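Local atomic coordinates of enoyl-acyl carrier protein reductase (Uncultured bacterium, PDB entry 6KIA), a protein that probably reduces enoyl groups carried on acyl carrier protein during fatty-acid synthesis, using NADH, and is associated with resistance to triclosan. Residues A[254-264]-A[358-368]. Sequence-based numbering, arbitrary orientation.
Sequences WQTYTSYTQGK and FRNFEAWPMPN
Trp254 and Trp364 both swing their indoles anti to the backbone N (chi1 -179° and -170°), and this brings the outer edge of Trp254 against the face of Trp364 in an offset edge-to-face pair, CH2 of Trp254 lying 3.7 Å from CD1 of Trp364. Phe361 comes down on one face of Trp254 with its own edge, a T-shaped pair with planes at 74°, and its CB adds a CH-pi contact over the six-membered ring. At the other end of Trp364, Tyr260 runs nearly parallel but slid aside, so that the rings barely overlap, with Tyr260 CD2 3.6 Å from Trp364 CZ2.

The indole N-H of Trp364 helps to fix the rotation of the ring: NE1 donates, almost in the ring plane, to Thr256 OG1 at 2.8 Å. That hydroxyl in turn donates to Tyr257 O and is also hydrogen-bonded to Tyr241, so several bonds grip it. Further along, Ser259, which follows a cis peptide, sends OG to Met366 O at 2.8 Å, while one water bridges Thr258 OG1 and Met366 N. Pro365, itself after a cis bond, lays CB and CG against Tyr260 O.

Tyr260 also touches the bound NADH. The aromatic cluster of Trp254, Tyr260, Phe361 and Trp364 thus joins the end of strand 251-255 and the loop leading to helix 263-278 to the 358-368 loop, with Tyr260 on the side of the cofactor pocket of this Rossmann-type reductase.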
loop_
_atom_site.group_PDB
_atom_site.type_symbol
_atom_site.label_atom_id
_atom_site.label_comp_id
_atom_site.label_asym_id
_atom_site.label_seq_id
_atom_site.Cartn_x
_atom_site.Cartn_y
_atom_site.Cartn_z
ATOM N N TRP A 254 4.621 10.975 14.910
ATOM C CA TRP A 254 3.628 10.199 14.194
ATOM C C TRP A 254 2.477 11.081 13.766
ATOM O O TRP A 254 1.984 11.912 14.541
ATOM C CB TRP A 254 3.097 9.052 15.048
ATOM C CG TRP A 254 2.096 8.211 14.329
ATOM C CD1 TRP A 254 2.365 7.133 13.542
ATOM C CD2 TRP A 254 0.665 8.363 14.327
ATOM N NE1 TRP A 254 1.200 6.602 13.048
ATOM C CE2 TRP A 254 0.140 7.338 13.507
ATOM C CE3 TRP A 254 -0.221 9.271 14.928
ATOM C CZ2 TRP A 254 -1.223 7.187 13.270
ATOM C CZ3 TRP A 254 -1.589 9.105 14.706
ATOM C CH2 TRP A 254 -2.072 8.078 13.885
ATOM N N GLN A 255 2.064 10.907 12.517
ATOM C CA GLN A 255 0.871 11.560 12.033
ATOM C C GLN A 255 0.269 10.645 10.978
ATOM O O GLN A 255 0.790 9.545 10.740
ATOM C CB GLN A 255 1.196 12.954 11.483
ATOM C CG GLN A 255 2.335 12.995 10.467
ATOM C CD GLN A 255 1.892 12.541 9.079
ATOM O OE1 GLN A 255 1.138 13.238 8.390
ATOM N NE2 GLN A 255 2.341 11.351 8.679
ATOM N N THR A 256 -0.809 11.080 10.353
ATOM C CA THR A 256 -1.528 10.244 9.381
ATOM C C THR A 256 -2.330 11.104 8.418
ATOM O O THR A 256 -2.678 12.233 8.741
ATOM C CB THR A 256 -2.491 9.263 10.079
ATOM O OG1 THR A 256 -3.075 8.372 9.115
ATOM C CG2 THR A 256 -3.627 10.034 10.796
ATOM N N TYR A 257 -2.656 10.538 7.257
ATOM C CA TYR A 257 -3.745 11.032 6.430
ATOM C C TYR A 257 -5.063 10.602 7.073
ATOM O O TYR A 257 -5.190 9.463 7.521
ATOM C CB TYR A 257 -3.647 10.457 5.007
ATOM C CG TYR A 257 -4.922 10.643 4.203
ATOM C CD1 TYR A 257 -5.159 11.827 3.516
ATOM C CD2 TYR A 257 -5.884 9.633 4.142
ATOM C CE1 TYR A 257 -6.332 12.017 2.782
ATOM C CE2 TYR A 257 -7.046 9.812 3.422
ATOM C CZ TYR A 257 -7.272 11.001 2.737
ATOM O OH TYR A 257 -8.448 11.146 2.021
ATOM N N THR A 258 -6.036 11.504 7.108
ATOM C CA THR A 258 -7.394 11.217 7.591
ATOM C C THR A 258 -8.378 11.603 6.471
ATOM O O THR A 258 -8.221 12.661 5.848
ATOM C CB THR A 258 -7.703 11.997 8.907
ATOM O OG1 THR A 258 -6.768 11.643 9.933
ATOM C CG2 THR A 258 -9.120 11.719 9.421
ATOM N N SER A 259 -9.383 10.766 6.168
ATOM C CA SER A 259 -9.665 9.547 6.915
ATOM C C SER A 259 -9.308 8.316 6.070
ATOM O O SER A 259 -9.802 8.131 4.949
ATOM C CB SER A 259 -11.154 9.549 7.325
ATOM O OG SER A 259 -11.587 8.294 7.810
ATOM N N TYR A 260 -8.436 7.468 6.611
ATOM C CA TYR A 260 -7.938 6.328 5.851
ATOM C C TYR A 260 -8.878 5.135 5.968
ATOM O O TYR A 260 -8.848 4.398 6.949
ATOM C CB TYR A 260 -6.536 5.977 6.335
ATOM C CG TYR A 260 -5.868 4.902 5.550
ATOM C CD1 TYR A 260 -5.345 5.156 4.291
ATOM C CD2 TYR A 260 -5.743 3.624 6.078
ATOM C CE1 TYR A 260 -4.714 4.148 3.560
ATOM C CE2 TYR A 260 -5.113 2.622 5.361
ATOM C CZ TYR A 260 -4.613 2.890 4.110
ATOM O OH TYR A 260 -3.993 1.869 3.412
ATOM N N THR A 261 -9.706 4.944 4.947
ATOM C CA THR A 261 -10.818 4.009 5.009
ATOM C C THR A 261 -10.366 2.554 5.086
ATOM O O THR A 261 -11.126 1.702 5.536
ATOM C CB THR A 261 -11.739 4.213 3.809
ATOM O OG1 THR A 261 -11.015 3.966 2.600
ATOM C CG2 THR A 261 -12.206 5.641 3.807
ATOM N N GLN A 262 -9.135 2.289 4.655
ATOM C CA GLN A 262 -8.562 0.937 4.672
ATOM C C GLN A 262 -7.938 0.627 6.043
ATOM O O GLN A 262 -7.293 -0.417 6.230
ATOM C CB GLN A 262 -7.488 0.823 3.584
ATOM C CG GLN A 262 -8.033 0.685 2.174
ATOM C CD GLN A 262 -8.388 -0.727 1.745
ATOM O OE1 GLN A 262 -8.263 -1.702 2.503
ATOM N NE2 GLN A 262 -8.855 -0.843 0.505
ATOM N N GLY A 263 -8.121 1.534 7.003
ATOM C CA GLY A 263 -7.436 1.453 8.283
ATOM C C GLY A 263 -7.726 0.200 9.089
ATOM O O GLY A 263 -6.822 -0.441 9.625
ATOM N N LYS A 264 -8.998 -0.145 9.186
ATOM C CA LYS A 264 -9.394 -1.384 9.862
ATOM C C LYS A 264 -8.740 -2.621 9.228
ATOM O O LYS A 264 -8.276 -3.534 9.933
ATOM C CB LYS A 264 -10.918 -1.515 9.864
ATOM C CG LYS A 264 -11.614 -0.524 10.776
ATOM C CD LYS A 264 -11.302 -0.857 12.230
ATOM C CE LYS A 264 -11.975 0.099 13.206
ATOM N NZ LYS A 264 -11.554 -0.215 14.605
ATOM N N PHE A 358 -5.722 15.343 14.948
ATOM C CA PHE A 358 -5.754 14.037 14.272
ATOM C C PHE A 358 -4.510 13.189 14.532
ATOM O O PHE A 358 -4.382 12.110 13.967
ATOM C CB PHE A 358 -5.947 14.226 12.760
ATOM C CG PHE A 358 -7.290 14.762 12.400
ATOM C CD1 PHE A 358 -8.393 13.922 12.361
ATOM C CD2 PHE A 358 -7.461 16.115 12.138
ATOM C CE1 PHE A 358 -9.648 14.424 12.056
ATOM C CE2 PHE A 358 -8.707 16.628 11.829
ATOM C CZ PHE A 358 -9.803 15.784 11.783
ATOM N N ARG A 359 -3.628 13.637 15.427
ATOM C CA ARG A 359 -2.429 12.858 15.776
ATOM C C ARG A 359 -2.716 11.918 16.939
ATOM O O ARG A 359 -1.875 11.676 17.800
ATOM C CB ARG A 359 -1.253 13.789 16.110
ATOM C CG ARG A 359 -0.796 14.596 14.907
ATOM C CD ARG A 359 0.670 15.015 14.942
ATOM N NE ARG A 359 0.986 16.052 15.929
ATOM C CZ ARG A 359 1.000 17.353 15.646
ATOM N NH1 ARG A 359 0.659 17.772 14.426
ATOM N NH2 ARG A 359 1.329 18.251 16.586
ATOM N N ASN A 360 -3.925 11.380 16.918
ATOM C CA ASN A 360 -4.418 10.457 17.916
ATOM C C ASN A 360 -4.300 9.035 17.395
ATOM O O ASN A 360 -5.095 8.594 16.569
ATOM C CB ASN A 360 -5.862 10.807 18.252
ATOM C CG ASN A 360 -6.433 9.979 19.390
ATOM O OD1 ASN A 360 -6.002 8.857 19.662
ATOM N ND2 ASN A 360 -7.434 10.538 20.058
ATOM N N PHE A 361 -3.311 8.319 17.903
ATOM C CA PHE A 361 -2.988 6.988 17.407
ATOM C C PHE A 361 -4.051 5.954 17.754
ATOM O O PHE A 361 -4.427 5.124 16.927
ATOM C CB PHE A 361 -1.634 6.553 17.957
ATOM C CG PHE A 361 -1.120 5.268 17.366
ATOM C CD1 PHE A 361 -0.416 5.276 16.165
ATOM C CD2 PHE A 361 -1.336 4.056 18.010
ATOM C CE1 PHE A 361 0.057 4.093 15.610
ATOM C CE2 PHE A 361 -0.863 2.868 17.463
ATOM C CZ PHE A 361 -0.161 2.888 16.267
ATOM N N GLU A 362 -4.591 6.040 18.964
ATOM C CA GLU A 362 -5.476 4.995 19.442
ATOM C C GLU A 362 -6.807 5.094 18.704
ATOM O O GLU A 362 -7.474 4.091 18.470
ATOM C CB GLU A 362 -5.717 5.123 20.956
ATOM C CG GLU A 362 -4.696 5.955 21.767
ATOM C CD GLU A 362 -3.232 5.662 21.467
ATOM O OE1 GLU A 362 -2.843 4.476 21.455
ATOM O OE2 GLU A 362 -2.471 6.632 21.248
ATOM N N ALA A 363 -7.146 6.302 18.267
ATOM C CA ALA A 363 -8.416 6.547 17.594
ATOM C C ALA A 363 -8.391 6.247 16.093
ATOM O O ALA A 363 -9.413 6.333 15.430
ATOM C CB ALA A 363 -8.853 7.996 17.831
ATOM N N TRP A 364 -7.220 5.883 15.577
ATOM C CA TRP A 364 -7.005 5.684 14.137
ATOM C C TRP A 364 -7.772 4.506 13.556
ATOM O O TRP A 364 -7.817 3.438 14.167
ATOM C CB TRP A 364 -5.509 5.491 13.895
ATOM C CG TRP A 364 -5.040 5.494 12.463
ATOM C CD1 TRP A 364 -4.642 6.579 11.745
ATOM C CD2 TRP A 364 -4.886 4.354 11.591
ATOM N NE1 TRP A 364 -4.259 6.201 10.482
ATOM C CE2 TRP A 364 -4.399 4.842 10.360
ATOM C CE3 TRP A 364 -5.113 2.972 11.734
ATOM C CZ2 TRP A 364 -4.125 4.008 9.280
ATOM C CZ3 TRP A 364 -4.853 2.135 10.654
ATOM C CH2 TRP A 364 -4.360 2.655 9.440
ATOM N N PRO A 365 -8.375 4.679 12.365
ATOM C CA PRO A 365 -8.510 5.923 11.586
ATOM C C PRO A 365 -9.681 6.766 12.061
ATOM O O PRO A 365 -10.777 6.238 12.286
ATOM C CB PRO A 365 -8.765 5.428 10.158
ATOM C CG PRO A 365 -9.406 4.080 10.324
ATOM C CD PRO A 365 -8.933 3.513 11.655
ATOM N N MET A 366 -9.459 8.059 12.223
ATOM C CA MET A 366 -10.533 8.937 12.683
ATOM C C MET A 366 -11.480 9.339 11.547
ATOM O O MET A 366 -11.103 9.327 10.378
ATOM C CB MET A 366 -9.932 10.173 13.342
ATOM C CG MET A 366 -9.099 9.840 14.586
ATOM S SD MET A 366 -8.207 11.244 15.281
ATOM C CE MET A 366 -9.580 12.244 15.866
ATOM N N PRO A 367 -12.730 9.689 11.885
ATOM C CA PRO A 367 -13.611 10.284 10.875
ATOM C C PRO A 367 -13.096 11.655 10.415
ATOM O O PRO A 367 -12.465 12.363 11.202
ATOM C CB PRO A 367 -14.952 10.436 11.614
ATOM C CG PRO A 367 -14.857 9.505 12.797
ATOM C CD PRO A 367 -13.412 9.456 13.172
ATOM N N ASN A 368 -13.337 12.029 9.163
ATOM C CA ASN A 368 -12.909 13.348 8.738
ATOM C C ASN A 368 -13.963 14.370 9.213
ATOM O O ASN A 368 -14.979 13.994 9.796
ATOM C CB ASN A 368 -12.716 13.402 7.226
ATOM C CG ASN A 368 -13.974 13.079 6.470
ATOM O OD1 ASN A 368 -14.957 12.614 7.045
ATOM N ND2 ASN A 368 -13.960 13.335 5.169
HETATM O O HOH W 1 -2.191 12.860 12.166
HETATM O O HOH W 2 -6.958 9.415 11.558
HETATM O O HOH W 3 -10.692 13.790 4.633
HETATM O O HOH W 4 -10.295 2.471 15.125
#